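Local coordinates for putative hemin transport system, substrate-binding protein (Burkholderia cenocepacia J2315, PDB 5GIZ), which binds heme in the bacterial periplasm and probably hands it on to the inner-membrane transporter of a heme-uptake system, at residues Ala171-Ala179 / Leu248-Val259; Leu199-Ile209 / Leu223-Pro233. One frame throughout, in Å; residues are numbered along the deposited sequence.

Contact 1. Residues Ala171-Ala179 / Leu248-Val259. With SO4 (sulfate ion), chain C.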
ATOM      1  N   ALA A 171      -3.847  -5.865  -3.089  1.00 11.88           N
ATOM      2  CA  ALA A 171      -2.444  -5.502  -2.926  1.00 11.56           C
ATOM      3  C   ALA A 171      -1.699  -6.660  -2.271  1.00 11.23           C
ATOM      4  O   ALA A 171      -0.594  -6.994  -2.658  1.00 11.23           O
ATOM      5  CB  ALA A 171      -2.321  -4.241  -2.049  1.00 12.18           C
ATOM      6  N   ALA A 172      -2.287  -7.225  -1.209  1.00 10.99           N
ATOM      7  CA  ALA A 172      -1.644  -8.306  -0.491  1.00 11.00           C
ATOM      8  C   ALA A 172      -1.359  -9.532  -1.377  1.00 10.92           C
ATOM      9  O   ALA A 172      -0.288 -10.115  -1.303  1.00 10.70           O
ATOM     10  CB  ALA A 172      -2.498  -8.725   0.704  1.00 11.27           C
ATOM     11  N   ASP A 173      -2.328  -9.929  -2.201  1.00 10.69           N
ATOM     12  CA  ASP A 173      -2.138 -11.053  -3.125  1.00 11.23           C
ATOM     13  C   ASP A 173      -0.905 -10.796  -4.029  1.00 10.72           C
ATOM     14  O   ASP A 173      -0.050 -11.634  -4.217  1.00 10.67           O
ATOM     15  CB  ASP A 173      -3.390 -11.237  -3.985  1.00 12.05           C
ATOM     16  CG  ASP A 173      -3.298 -12.430  -4.881  1.00 13.12           C
ATOM     17  OD1 ASP A 173      -3.631 -13.542  -4.429  1.00 13.02           O
ATOM     18  OD2 ASP A 173      -2.878 -12.231  -6.041  1.00 15.12           O
ATOM     19  N   ALA A 174      -0.820  -9.588  -4.567  1.00 10.57           N
ATOM     20  CA  ALA A 174       0.273  -9.228  -5.444  1.00 10.51           C
ATOM     21  C   ALA A 174       1.609  -9.244  -4.706  1.00  9.94           C
ATOM     22  O   ALA A 174       2.600  -9.745  -5.188  1.00  9.71           O
ATOM     23  CB  ALA A 174       0.033  -7.861  -6.058  1.00 10.80           C
ATOM     24  N   MET A 175       1.612  -8.730  -3.486  1.00  9.71           N
ATOM     25  CA  MET A 175       2.860  -8.683  -2.726  1.00  9.68           C
ATOM     26  C   MET A 175       3.390 -10.071  -2.337  1.00  8.97           C
ATOM     27  O   MET A 175       4.583 -10.374  -2.478  1.00  8.98           O
ATOM     28  CB  MET A 175       2.745  -7.828  -1.486  1.00  9.76           C
ATOM     29  CG  MET A 175       2.542  -6.364  -1.778  1.00  9.87           C
ATOM     30  SD  MET A 175       3.918  -5.580  -2.635  1.00 10.56           S
ATOM     31  CE  MET A 175       5.213  -5.650  -1.386  1.00 10.85           C
ATOM     32  N   ILE A 176       2.464 -10.926  -1.968  1.00  9.44           N
ATOM     33  CA  ILE A 176       2.780 -12.311  -1.607  1.00  9.51           C
ATOM     34  C   ILE A 176       3.411 -12.995  -2.825  1.00  9.66           C
ATOM     35  O   ILE A 176       4.460 -13.629  -2.724  1.00  9.35           O
ATOM     36  CB  ILE A 176       1.526 -13.025  -1.177  1.00  9.43           C
ATOM     37  CG1 ILE A 176       1.138 -12.576   0.249  1.00  9.45           C
ATOM     38  CG2 ILE A 176       1.703 -14.530  -1.212  1.00  9.70           C
ATOM     39  CD1 ILE A 176      -0.250 -12.965   0.622  1.00 10.42           C
ATOM     40  N   ARG A 177       2.808 -12.822  -4.013  1.00 10.08           N
ATOM     41  CA  ARG A 177       3.398 -13.393  -5.209  1.00 11.06           C
ATOM     42  C   ARG A 177       4.710 -12.755  -5.633  1.00 10.80           C
ATOM     43  O   ARG A 177       5.653 -13.479  -6.027  1.00 11.73           O
ATOM     44  CB  ARG A 177       2.428 -13.308  -6.362  1.00 12.01           C
ATOM     45  CG  ARG A 177       1.286 -14.299  -6.181  1.00 13.93           C
ATOM     46  CD  ARG A 177       0.303 -14.247  -7.367  1.00 15.65           C
ATOM     47  NE  ARG A 177      -0.503 -13.040  -7.346  1.00 17.27           N
ATOM     48  CZ  ARG A 177      -0.518 -12.077  -8.260  1.00 18.20           C
ATOM     49  NH1 ARG A 177       0.210 -12.170  -9.371  1.00 20.95           N
ATOM     50  NH2 ARG A 177      -1.315 -11.024  -8.065  1.00 17.81           N
ATOM     51  N   TYR A 178       4.876 -11.440  -5.484  1.00 10.23           N
ATOM     52  CA  TYR A 178       6.165 -10.839  -5.793  1.00 10.27           C
ATOM     53  C   TYR A 178       7.313 -11.346  -4.894  1.00 10.49           C
ATOM     54  O   TYR A 178       8.470 -11.384  -5.298  1.00 11.04           O
ATOM     55  CB  TYR A 178       6.099  -9.313  -5.700  1.00 10.23           C
ATOM     56  CG  TYR A 178       5.409  -8.631  -6.862  1.00 10.65           C
ATOM     57  CD1 TYR A 178       5.700  -8.994  -8.189  1.00 11.00           C
ATOM     58  CD2 TYR A 178       4.538  -7.558  -6.655  1.00 11.36           C
ATOM     59  CE1 TYR A 178       5.140  -8.318  -9.253  1.00 11.43           C
ATOM     60  CE2 TYR A 178       3.979  -6.896  -7.710  1.00 12.18           C
ATOM     61  CZ  TYR A 178       4.287  -7.257  -9.014  1.00 11.97           C
ATOM     62  OH  TYR A 178       3.701  -6.588 -10.116  1.00 13.43           O
ATOM     63  N   ALA A 179       6.961 -11.695  -3.660  1.00 10.26           N
ATOM     64  CA  ALA A 179       7.937 -12.194  -2.727  1.00 10.48           C
ATOM     65  C   ALA A 179       8.213 -13.682  -2.887  1.00 10.92           C
ATOM     66  O   ALA A 179       8.930 -14.227  -2.030  1.00 11.76           O
ATOM     67  CB  ALA A 179       7.533 -11.875  -1.311  1.00 10.12           C
ATOM     68  N   LEU A 248       3.929  -2.097   3.262  1.00 10.75           N
ATOM     69  CA  LEU A 248       3.625  -3.397   2.650  1.00 11.15           C
ATOM     70  C   LEU A 248       2.704  -3.250   1.441  1.00 11.17           C
ATOM     71  O   LEU A 248       2.940  -3.856   0.372  1.00 10.72           O
ATOM     72  CB  LEU A 248       2.961  -4.298   3.709  1.00 11.32           C
ATOM     73  CG  LEU A 248       2.478  -5.666   3.246  1.00 12.12           C
ATOM     74  CD1 LEU A 248       3.569  -6.538   2.675  1.00 11.91           C
ATOM     75  CD2 LEU A 248       1.743  -6.362   4.396  1.00 12.03           C
ATOM     76  N   LEU A 249       1.616  -2.487   1.585  1.00 11.10           N
ATOM     77  CA  LEU A 249       0.472  -2.564   0.655  1.00 11.83           C
ATOM     78  C   LEU A 249       0.347  -1.374  -0.277  1.00 12.20           C
ATOM     79  O   LEU A 249      -0.523  -1.399  -1.163  1.00 12.33           O
ATOM     80  CB  LEU A 249      -0.828  -2.695   1.437  1.00 12.26           C
ATOM     81  CG  LEU A 249      -0.963  -3.905   2.370  1.00 13.29           C
ATOM     82  CD1 LEU A 249      -2.170  -3.726   3.287  1.00 13.89           C
ATOM     83  CD2 LEU A 249      -0.996  -5.203   1.582  1.00 13.87           C
ATOM     84  N   GLY A 250       1.150  -0.328  -0.078  1.00 11.69           N
ATOM     85  CA  GLY A 250       0.894   0.942  -0.740  1.00 11.80           C
ATOM     86  C   GLY A 250       1.099   0.986  -2.242  1.00 11.70           C
ATOM     87  O   GLY A 250       0.473   1.847  -2.905  1.00 12.30           O
ATOM     88  N   PHE A 251       1.968   0.121  -2.776  1.00 10.95           N
ATOM     89  CA  PHE A 251       2.288   0.182  -4.223  1.00 10.62           C
ATOM     90  C   PHE A 251       2.782   1.569  -4.615  1.00 10.71           C
ATOM     91  O   PHE A 251       2.178   2.263  -5.440  1.00 11.41           O
ATOM     92  CB  PHE A 251       1.088  -0.335  -5.069  1.00 10.87           C
ATOM     93  CG  PHE A 251       1.147  -1.780  -5.227  1.00 10.68           C
ATOM     94  CD1 PHE A 251       0.612  -2.614  -4.264  1.00 10.87           C
ATOM     95  CD2 PHE A 251       1.897  -2.347  -6.247  1.00 10.93           C
ATOM     96  CE1 PHE A 251       0.729  -3.968  -4.353  1.00 11.00           C
ATOM     97  CE2 PHE A 251       2.073  -3.721  -6.316  1.00 11.03           C
ATOM     98  CZ  PHE A 251       1.505  -4.527  -5.366  1.00 10.89           C
ATOM     99  N   GLY A 252       3.868   1.987  -3.984  1.00 10.21           N
ATOM    100  CA  GLY A 252       4.540   3.210  -4.290  1.00 10.45           C
ATOM    101  C   GLY A 252       6.028   3.067  -4.590  1.00 10.36           C
ATOM    102  O   GLY A 252       6.509   1.965  -4.916  1.00 10.07           O
ATOM    103  N   PRO A 253       6.787   4.163  -4.487  1.00 10.68           N
ATOM    104  CA  PRO A 253       8.173   4.120  -4.932  1.00 11.05           C
ATOM    105  C   PRO A 253       9.063   3.204  -4.119  1.00 11.05           C
ATOM    106  O   PRO A 253      10.201   2.976  -4.478  1.00 12.19           O
ATOM    107  CB  PRO A 253       8.625   5.586  -4.901  1.00 11.52           C
ATOM    108  CG  PRO A 253       7.668   6.231  -3.977  1.00 11.67           C
ATOM    109  CD  PRO A 253       6.375   5.519  -4.083  1.00 11.34           C
ATOM    110  N   ARG A 254       8.588   2.745  -2.961  1.00 10.46           N
ATOM    111  CA  ARG A 254       9.354   1.767  -2.161  1.00 10.22           C
ATOM    112  C   ARG A 254       9.038   0.334  -2.467  1.00 10.03           C
ATOM    113  O   ARG A 254       9.481  -0.573  -1.782  1.00 10.26           O
ATOM    114  CB  ARG A 254       9.144   2.010  -0.647  1.00 10.16           C
ATOM    115  CG  ARG A 254       9.680   3.333  -0.127  1.00 10.39           C
ATOM    116  CD  ARG A 254       9.525   3.494   1.393  1.00 10.49           C
ATOM    117  NE  ARG A 254       8.135   3.590   1.786  1.00 10.80           N
ATOM    118  CZ  ARG A 254       7.663   3.386   3.039  1.00 11.18           C
ATOM    119  NH1 ARG A 254       8.469   2.950   4.003  1.00 11.71           N
ATOM    120  NH2 ARG A 254       6.379   3.554   3.303  1.00 11.36           N
ATOM    121  N   LEU A 255       8.297   0.106  -3.556  1.00  9.66           N
ATOM    122  CA  LEU A 255       7.893  -1.259  -3.887  1.00  9.58           C
ATOM    123  C   LEU A 255       9.095  -2.247  -3.880  1.00  9.35           C
ATOM    124  O   LEU A 255       8.995  -3.321  -3.348  1.00  9.01           O
ATOM    125  CB  LEU A 255       7.149  -1.324  -5.230  1.00  9.93           C
ATOM    126  CG  LEU A 255       6.635  -2.715  -5.588  1.00 10.13           C
ATOM    127  CD1 LEU A 255       5.508  -3.217  -4.727  1.00 10.18           C
ATOM    128  CD2 LEU A 255       6.193  -2.730  -7.037  1.00 10.44           C
ATOM    129  N   PRO A 256      10.220  -1.903  -4.512  1.00  9.80           N
ATOM    130  CA  PRO A 256      11.346  -2.844  -4.548  1.00  9.90           C
ATOM    131  C   PRO A 256      11.839  -3.214  -3.150  1.00  9.92           C
ATOM    132  O   PRO A 256      12.043  -4.401  -2.876  1.00  9.92           O
ATOM    133  CB  PRO A 256      12.391  -2.108  -5.353  1.00 10.04           C
ATOM    134  CG  PRO A 256      11.582  -1.182  -6.231  1.00 10.11           C
ATOM    135  CD  PRO A 256      10.510  -0.681  -5.292  1.00  9.93           C
ATOM    136  N   LEU A 257      11.917  -2.238  -2.265  1.00 10.64           N
ATOM    137  CA  LEU A 257      12.310  -2.512  -0.876  1.00 10.58           C
ATOM    138  C   LEU A 257      11.269  -3.261  -0.126  1.00 10.24           C
ATOM    139  O   LEU A 257      11.584  -4.154   0.654  1.00 10.60           O
ATOM    140  CB  LEU A 257      12.627  -1.202  -0.161  1.00 11.13           C
ATOM    141  CG  LEU A 257      13.140  -1.320   1.277  1.00 11.53           C
ATOM    142  CD1 LEU A 257      14.450  -2.059   1.356  1.00 11.73           C
ATOM    143  CD2 LEU A 257      13.197   0.087   1.848  1.00 11.78           C
ATOM    144  N   ALA A 258      10.001  -2.928  -0.346  1.00  9.85           N
ATOM    145  CA  ALA A 258       8.919  -3.654   0.282  1.00  9.58           C
ATOM    146  C   ALA A 258       8.895  -5.142  -0.098  1.00  9.51           C
ATOM    147  O   ALA A 258       8.714  -6.007   0.753  1.00  9.17           O
ATOM    148  CB  ALA A 258       7.591  -3.023  -0.057  1.00  9.99           C
ATOM    149  N   VAL A 259       9.047  -5.428  -1.387  1.00  9.33           N
ATOM    150  CA  VAL A 259       9.121  -6.809  -1.845  1.00  9.54           C
ATOM    151  C   VAL A 259      10.395  -7.507  -1.278  1.00  9.98           C
ATOM    152  O   VAL A 259      10.292  -8.609  -0.781  1.00 10.10           O
ATOM    153  CB  VAL A 259       9.072  -6.856  -3.365  1.00  9.86           C
ATOM    154  CG1 VAL A 259       9.415  -8.251  -3.892  1.00 10.08           C
ATOM    155  CG2 VAL A 259       7.699  -6.467  -3.881  1.00  9.73           C
TER
HETATM  156  S   SO4 C 401       3.675  -8.582 -12.855  1.00 16.34           S
HETATM  157  O1  SO4 C 401       4.149  -7.281 -12.535  1.00 17.20           O
HETATM  158  O2  SO4 C 401       3.261  -8.711 -14.287  1.00 18.44           O
HETATM  159  O3  SO4 C 401       4.660  -9.618 -12.516  1.00 23.44           O
HETATM  160  O4  SO4 C 401       2.494  -8.972 -12.154  1.00 23.17           O
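M175 packs from helix 171-178 as a knob among L248, L255, A258 and V259. Its chain is bent at chi2 and chi3 (-64° and -67°), which curls the thioether around so that SD lies 3.5 Å from L255 CD1 while CE meets V259 CG2 at 3.6 Å and also touches the methyl of A258. The same sulfur makes a Met-aromatic contact with F251, 4.4 Å from SD to the ring centroid and 39° off the normal, an oblique approach.

F251, past helix 245-249 and with positive phi, sets its ring against helix 171-178: the carbonyl O of A171 is at its edge, and A174 CB sits 3.7 Å from F251 CZ. The rings of Y178 and F251 meet edge to edge, CE2 to CE2 at 4.0 Å. Further apolar contacts lie at the two ends, L249 CD2 against A172 CB at 3.9 Å and V259 CG2 against Y178 CB.

No hydrogen bond crosses between the segments. Y178 OH donates to O1 of a sulfate, probably from the crystallisation liquor, at 2.6 Å, and the same hydroxyl is also hydrogen-bonded to V101 N.

A171 and A172 contact heme in another structure of this protein, so this contact probably lies behind part of the heme site. F154 of strand 151-159 touches A172, L248 and L249, whereas W132 of the long helix 118-141 meets Y178 edge-to-face and packs on V259.

Contact 2. Residues Leu199-Ile209 / Leu223-Pro233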
ATOM      1  N   LEU A 199     -10.344 -21.486   6.245  1.00 24.67           N
ATOM      2  CA  LEU A 199      -9.000 -21.425   6.863  1.00 24.28           C
ATOM      3  C   LEU A 199      -8.324 -22.803   6.860  1.00 26.08           C
ATOM      4  O   LEU A 199      -7.186 -22.930   6.460  1.00 25.30           O
ATOM      5  CB  LEU A 199      -9.070 -20.882   8.297  1.00 22.34           C
ATOM      6  CG  LEU A 199      -7.739 -20.872   9.079  1.00 21.96           C
ATOM      7  CD1 LEU A 199      -6.635 -20.117   8.324  1.00 21.07           C
ATOM      8  CD2 LEU A 199      -7.974 -20.274  10.444  1.00 21.81           C
ATOM      9  N   ALA A 200      -9.040 -23.848   7.274  1.00 27.60           N
ATOM     10  CA  ALA A 200      -8.449 -25.185   7.272  1.00 29.32           C
ATOM     11  C   ALA A 200      -7.999 -25.564   5.846  1.00 28.48           C
ATOM     12  O   ALA A 200      -6.853 -26.018   5.632  1.00 29.33           O
ATOM     13  CB  ALA A 200      -9.445 -26.207   7.821  1.00 31.53           C
ATOM     14  N   ALA A 201      -8.856 -25.312   4.866  1.00 27.34           N
ATOM     15  CA  ALA A 201      -8.528 -25.563   3.444  1.00 27.04           C
ATOM     16  C   ALA A 201      -7.330 -24.742   2.954  1.00 26.57           C
ATOM     17  O   ALA A 201      -6.535 -25.202   2.126  1.00 27.47           O
ATOM     18  CB  ALA A 201      -9.713 -25.250   2.567  1.00 28.54           C
ATOM     19  N   ALA A 202      -7.260 -23.500   3.423  1.00 23.33           N
ATOM     20  CA  ALA A 202      -6.219 -22.587   2.967  1.00 20.82           C
ATOM     21  C   ALA A 202      -4.845 -23.027   3.464  1.00 18.67           C
ATOM     22  O   ALA A 202      -3.820 -22.755   2.801  1.00 17.79           O
ATOM     23  CB  ALA A 202      -6.518 -21.176   3.425  1.00 19.97           C
ATOM     24  N   ALA A 203      -4.839 -23.638   4.645  1.00 18.82           N
ATOM     25  CA  ALA A 203      -3.620 -24.283   5.231  1.00 17.90           C
ATOM     26  C   ALA A 203      -2.374 -23.396   5.100  1.00 16.82           C
ATOM     27  O   ALA A 203      -1.392 -23.753   4.449  1.00 18.46           O
ATOM     28  CB  ALA A 203      -3.369 -25.612   4.558  1.00 19.65           C
ATOM     29  N   PRO A 204      -2.463 -22.183   5.637  1.00 15.00           N
ATOM     30  CA  PRO A 204      -1.320 -21.295   5.506  1.00 13.44           C
ATOM     31  C   PRO A 204      -0.082 -21.789   6.229  1.00 12.88           C
ATOM     32  O   PRO A 204      -0.162 -22.322   7.328  1.00 12.69           O
ATOM     33  CB  PRO A 204      -1.813 -19.999   6.143  1.00 13.37           C
ATOM     34  CG  PRO A 204      -2.886 -20.414   7.078  1.00 14.06           C
ATOM     35  CD  PRO A 204      -3.527 -21.599   6.477  1.00 14.75           C
ATOM     36  N   ASP A 205       1.077 -21.576   5.622  1.00 12.16           N
ATOM     37  CA  ASP A 205       2.387 -21.780   6.213  1.00 11.92           C
ATOM     38  C   ASP A 205       2.855 -20.593   7.027  1.00 11.33           C
ATOM     39  O   ASP A 205       3.586 -20.757   7.945  1.00 11.28           O
ATOM     40  CB  ASP A 205       3.424 -22.105   5.129  1.00 12.37           C
ATOM     41  CG  ASP A 205       3.001 -23.264   4.259  1.00 13.03           C
ATOM     42  OD1 ASP A 205       2.562 -24.265   4.867  1.00 15.73           O
ATOM     43  OD2 ASP A 205       3.027 -23.229   3.000  1.00 13.64           O
ATOM     44  N   VAL A 206       2.402 -19.390   6.676  1.00 10.95           N
ATOM     45  CA  VAL A 206       2.754 -18.159   7.404  1.00 10.95           C
ATOM     46  C   VAL A 206       1.528 -17.291   7.451  1.00 10.50           C
ATOM     47  O   VAL A 206       0.753 -17.249   6.476  1.00 10.50           O
ATOM     48  CB  VAL A 206       3.849 -17.336   6.668  1.00 11.06           C
ATOM     49  CG1 VAL A 206       4.332 -16.079   7.452  1.00 11.46           C
ATOM     50  CG2 VAL A 206       5.072 -18.192   6.358  1.00 11.20           C
ATOM     51  N   VAL A 207       1.292 -16.636   8.565  1.00 10.81           N
ATOM     52  CA  VAL A 207       0.301 -15.585   8.633  1.00 11.21           C
ATOM     53  C   VAL A 207       1.011 -14.240   8.555  1.00 10.70           C
ATOM     54  O   VAL A 207       1.881 -13.929   9.364  1.00 10.40           O
ATOM     55  CB  VAL A 207      -0.493 -15.645   9.936  1.00 12.02           C
ATOM     56  CG1 VAL A 207      -1.464 -14.518  10.006  1.00 12.39           C
ATOM     57  CG2 VAL A 207      -1.182 -16.999  10.113  1.00 12.76           C
ATOM     58  N   LEU A 208       0.588 -13.431   7.594  1.00 10.25           N
ATOM     59  CA  LEU A 208       1.084 -12.101   7.346  1.00 10.40           C
ATOM     60  C   LEU A 208      -0.006 -11.139   7.788  1.00 10.71           C
ATOM     61  O   LEU A 208      -1.181 -11.333   7.513  1.00 10.88           O
ATOM     62  CB  LEU A 208       1.327 -11.914   5.857  1.00 10.37           C
ATOM     63  CG  LEU A 208       1.870 -10.569   5.365  1.00 10.44           C
ATOM     64  CD1 LEU A 208       3.261 -10.310   5.958  1.00 10.81           C
ATOM     65  CD2 LEU A 208       1.909 -10.549   3.833  1.00 10.48           C
ATOM     66  N   ILE A 209       0.409 -10.103   8.471  1.00 11.01           N
ATOM     67  CA  ILE A 209      -0.519  -9.103   9.018  1.00 11.74           C
ATOM     68  C   ILE A 209       0.191  -7.764   9.065  1.00 12.19           C
ATOM     69  O   ILE A 209       1.419  -7.680   9.227  1.00 11.87           O
ATOM     70  CB  ILE A 209      -1.029  -9.567  10.405  1.00 12.50           C
ATOM     71  CG1 ILE A 209      -2.182  -8.701  10.902  1.00 13.09           C
ATOM     72  CG2 ILE A 209       0.074  -9.599  11.408  1.00 12.91           C
ATOM     73  CD1 ILE A 209      -2.828  -9.294  12.132  1.00 13.80           C
ATOM     74  N   LEU A 223      -3.357 -13.199  18.148  1.00 16.79           N
ATOM     75  CA  LEU A 223      -3.590 -13.563  16.781  1.00 16.16           C
ATOM     76  C   LEU A 223      -3.626 -15.093  16.631  1.00 15.65           C
ATOM     77  O   LEU A 223      -4.450 -15.623  15.872  1.00 16.70           O
ATOM     78  CB  LEU A 223      -2.453 -13.018  15.913  1.00 15.82           C
ATOM     79  CG  LEU A 223      -2.523 -13.322  14.410  1.00 16.49           C
ATOM     80  CD1 LEU A 223      -3.765 -12.753  13.754  1.00 18.12           C
ATOM     81  CD2 LEU A 223      -1.233 -12.810  13.767  1.00 17.12           C
ATOM     82  N   LEU A 224      -2.670 -15.774  17.239  1.00 15.77           N
ATOM     83  CA  LEU A 224      -2.527 -17.241  17.059  1.00 15.89           C
ATOM     84  C   LEU A 224      -3.629 -18.014  17.783  1.00 17.78           C
ATOM     85  O   LEU A 224      -3.926 -19.161  17.439  1.00 17.60           O
ATOM     86  CB  LEU A 224      -1.123 -17.722  17.499  1.00 15.51           C
ATOM     87  CG  LEU A 224       0.013 -17.306  16.525  1.00 15.48           C
ATOM     88  CD1 LEU A 224       1.387 -17.616  17.120  1.00 15.66           C
ATOM     89  CD2 LEU A 224      -0.119 -18.005  15.175  1.00 15.98           C
ATOM     90  N   ALA A 225      -4.257 -17.361  18.745  1.00 18.44           N
ATOM     91  CA  ALA A 225      -5.408 -17.927  19.448  1.00 20.70           C
ATOM     92  C   ALA A 225      -6.749 -17.678  18.753  1.00 21.86           C
ATOM     93  O   ALA A 225      -7.770 -18.238  19.166  1.00 24.58           O
ATOM     94  CB  ALA A 225      -5.447 -17.356  20.834  1.00 21.40           C
ATOM     95  N   THR A 226      -6.767 -16.837  17.732  1.00 22.73           N
ATOM     96  CA  THR A 226      -7.943 -16.677  16.850  1.00 23.24           C
ATOM     97  C   THR A 226      -8.487 -18.080  16.483  1.00 22.34           C
ATOM     98  O   THR A 226      -7.701 -18.988  16.142  1.00 19.99           O
ATOM     99  CB  THR A 226      -7.570 -15.913  15.559  1.00 23.97           C
ATOM    100  OG1 THR A 226      -7.138 -14.598  15.898  1.00 26.43           O
ATOM    101  CG2 THR A 226      -8.788 -15.792  14.572  1.00 24.38           C
ATOM    102  N   PRO A 227      -9.814 -18.291  16.575  1.00 22.95           N
ATOM    103  CA  PRO A 227     -10.335 -19.636  16.306  1.00 22.11           C
ATOM    104  C   PRO A 227      -9.870 -20.164  14.981  1.00 21.02           C
ATOM    105  O   PRO A 227      -9.953 -19.475  13.963  1.00 21.23           O
ATOM    106  CB  PRO A 227     -11.848 -19.422  16.326  1.00 22.91           C
ATOM    107  CG  PRO A 227     -12.041 -18.345  17.329  1.00 23.21           C
ATOM    108  CD  PRO A 227     -10.865 -17.418  17.116  1.00 22.80           C
ATOM    109  N   GLY A 228      -9.280 -21.365  15.013  1.00 18.97           N
ATOM    110  CA  GLY A 228      -8.874 -22.038  13.814  1.00 19.05           C
ATOM    111  C   GLY A 228      -7.404 -21.845  13.486  1.00 17.57           C
ATOM    112  O   GLY A 228      -6.877 -22.643  12.725  1.00 18.08           O
ATOM    113  N   PHE A 229      -6.764 -20.796  14.007  1.00 17.33           N
ATOM    114  CA  PHE A 229      -5.381 -20.491  13.586  1.00 17.36           C
ATOM    115  C   PHE A 229      -4.393 -21.467  14.133  1.00 17.14           C
ATOM    116  O   PHE A 229      -3.447 -21.744  13.435  1.00 16.70           O
ATOM    117  CB  PHE A 229      -4.922 -19.076  13.966  1.00 17.83           C
ATOM    118  CG  PHE A 229      -5.430 -18.003  13.032  1.00 19.19           C
ATOM    119  CD1 PHE A 229      -6.791 -17.855  12.769  1.00 20.46           C
ATOM    120  CD2 PHE A 229      -4.540 -17.185  12.389  1.00 18.61           C
ATOM    121  CE1 PHE A 229      -7.239 -16.886  11.878  1.00 21.63           C
ATOM    122  CE2 PHE A 229      -4.985 -16.221  11.511  1.00 20.49           C
ATOM    123  CZ  PHE A 229      -6.329 -16.068  11.260  1.00 20.01           C
ATOM    124  N   GLY A 230      -4.605 -21.972  15.348  1.00 16.43           N
ATOM    125  CA  GLY A 230      -3.676 -22.962  15.928  1.00 15.95           C
ATOM    126  C   GLY A 230      -3.498 -24.200  15.095  1.00 15.54           C
ATOM    127  O   GLY A 230      -2.362 -24.659  14.929  1.00 14.89           O
ATOM    128  N   ALA A 231      -4.593 -24.709  14.539  1.00 14.86           N
ATOM    129  CA  ALA A 231      -4.583 -25.940  13.804  1.00 16.28           C
ATOM    130  C   ALA A 231      -4.345 -25.690  12.335  1.00 16.23           C
ATOM    131  O   ALA A 231      -5.103 -26.158  11.480  1.00 18.20           O
ATOM    132  CB  ALA A 231      -5.900 -26.672  13.997  1.00 17.06           C
ATOM    133  N   THR A 232      -3.249 -25.017  12.035  1.00 15.68           N
ATOM    134  CA  THR A 232      -2.782 -24.801  10.670  1.00 14.54           C
ATOM    135  C   THR A 232      -1.274 -24.963  10.725  1.00 13.39           C
ATOM    136  O   THR A 232      -0.665 -24.920  11.795  1.00 14.13           O
ATOM    137  CB  THR A 232      -3.067 -23.372  10.151  1.00 14.96           C
ATOM    138  OG1 THR A 232      -2.381 -22.435  10.967  1.00 14.93           O
ATOM    139  CG2 THR A 232      -4.533 -23.046  10.161  1.00 16.02           C
ATOM    140  N   PRO A 233      -0.625 -25.080   9.567  1.00 12.70           N
ATOM    141  CA  PRO A 233       0.828 -25.194   9.636  1.00 12.37           C
ATOM    142  C   PRO A 233       1.482 -23.990  10.303  1.00 12.26           C
ATOM    143  O   PRO A 233       2.413 -24.143  11.110  1.00 12.89           O
ATOM    144  CB  PRO A 233       1.235 -25.374   8.157  1.00 12.31           C
ATOM    145  CG  PRO A 233       0.050 -26.041   7.549  1.00 12.75           C
ATOM    146  CD  PRO A 233      -1.150 -25.435   8.243  1.00 13.06           C
TER
HETATM  147  O   HOH W   1      -5.013 -26.031   8.497  1.00 32.23           O
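L199, F229 and V207 make a small apolar cluster where helix 196-202 and strand 206-210 face the irregular chain after helix 220-225. L199 CD2 lies 3.6 Å from F229 CD1 and also rests against the carbonyl of G228, with CD2 to G228 O at 3.5 Å. From the strand, V207 CG2 comes to 4.1 Å from F229 CD2, the two side chains crossing at about a right angle; both methyls approach the ring obliquely. Farther along the strand, I209 and L223 reach toward each other tip to tip, CD1 to CD1 at 3.9 Å, while L223 slides past V207 in the opposite direction.

At the other end the contact runs over the turn at A203-D205. T232 CG2 lies across L199 CG and P204 CD. The ring of P233 sits on the P204 carbonyl, with P233 CD 3.4 Å from P204 O. D205 OD1 is 3.7 Å from P233 CB.

T232 OG1 donates to F229 O at 2.8 Å; chi1 of 62° turns that hydroxyl back over its own backbone, where it also caps G235 N, and leaves CG2 facing L199. T226 OG1 and T226 N both reach L223 O from one face of the carbonyl. A water joins A231 O and, weakly, A200 O.

The direct contacts are therefore van der Waals, mostly apolar, with no direct hydrogen bond across. T232 and T226 bond back within 223-233, whereas D205 OD2 to R151 N and T226 OG1 to H158, a heme-site residue seen in another structure of this protein, tie the contact to strand 151-159.

Contact 1 lies near the middle of the chain, about 7 Å from its centre, and is largely buried; contact 2 is about 23 Å out and only partly buried, with exposed residues in its loop. Along the sequence 199-209 / 223-233 is nested inside the loop closed by 171-179 / 248-259. The two touch through L208, whose CD2 packs on I176 CG1 and on L248 CD2, so the strand of contact 2 has its other side against the helices of contact 1. Neither has a direct hydrogen bond between its segments. Contact 1 packs a methionine and two aromatic rings between helix 171-178 and the helices and loop of 248-259; contact 2 sets aliphatic side chains and one phenylalanine, with prolines, between helix, strand and loop.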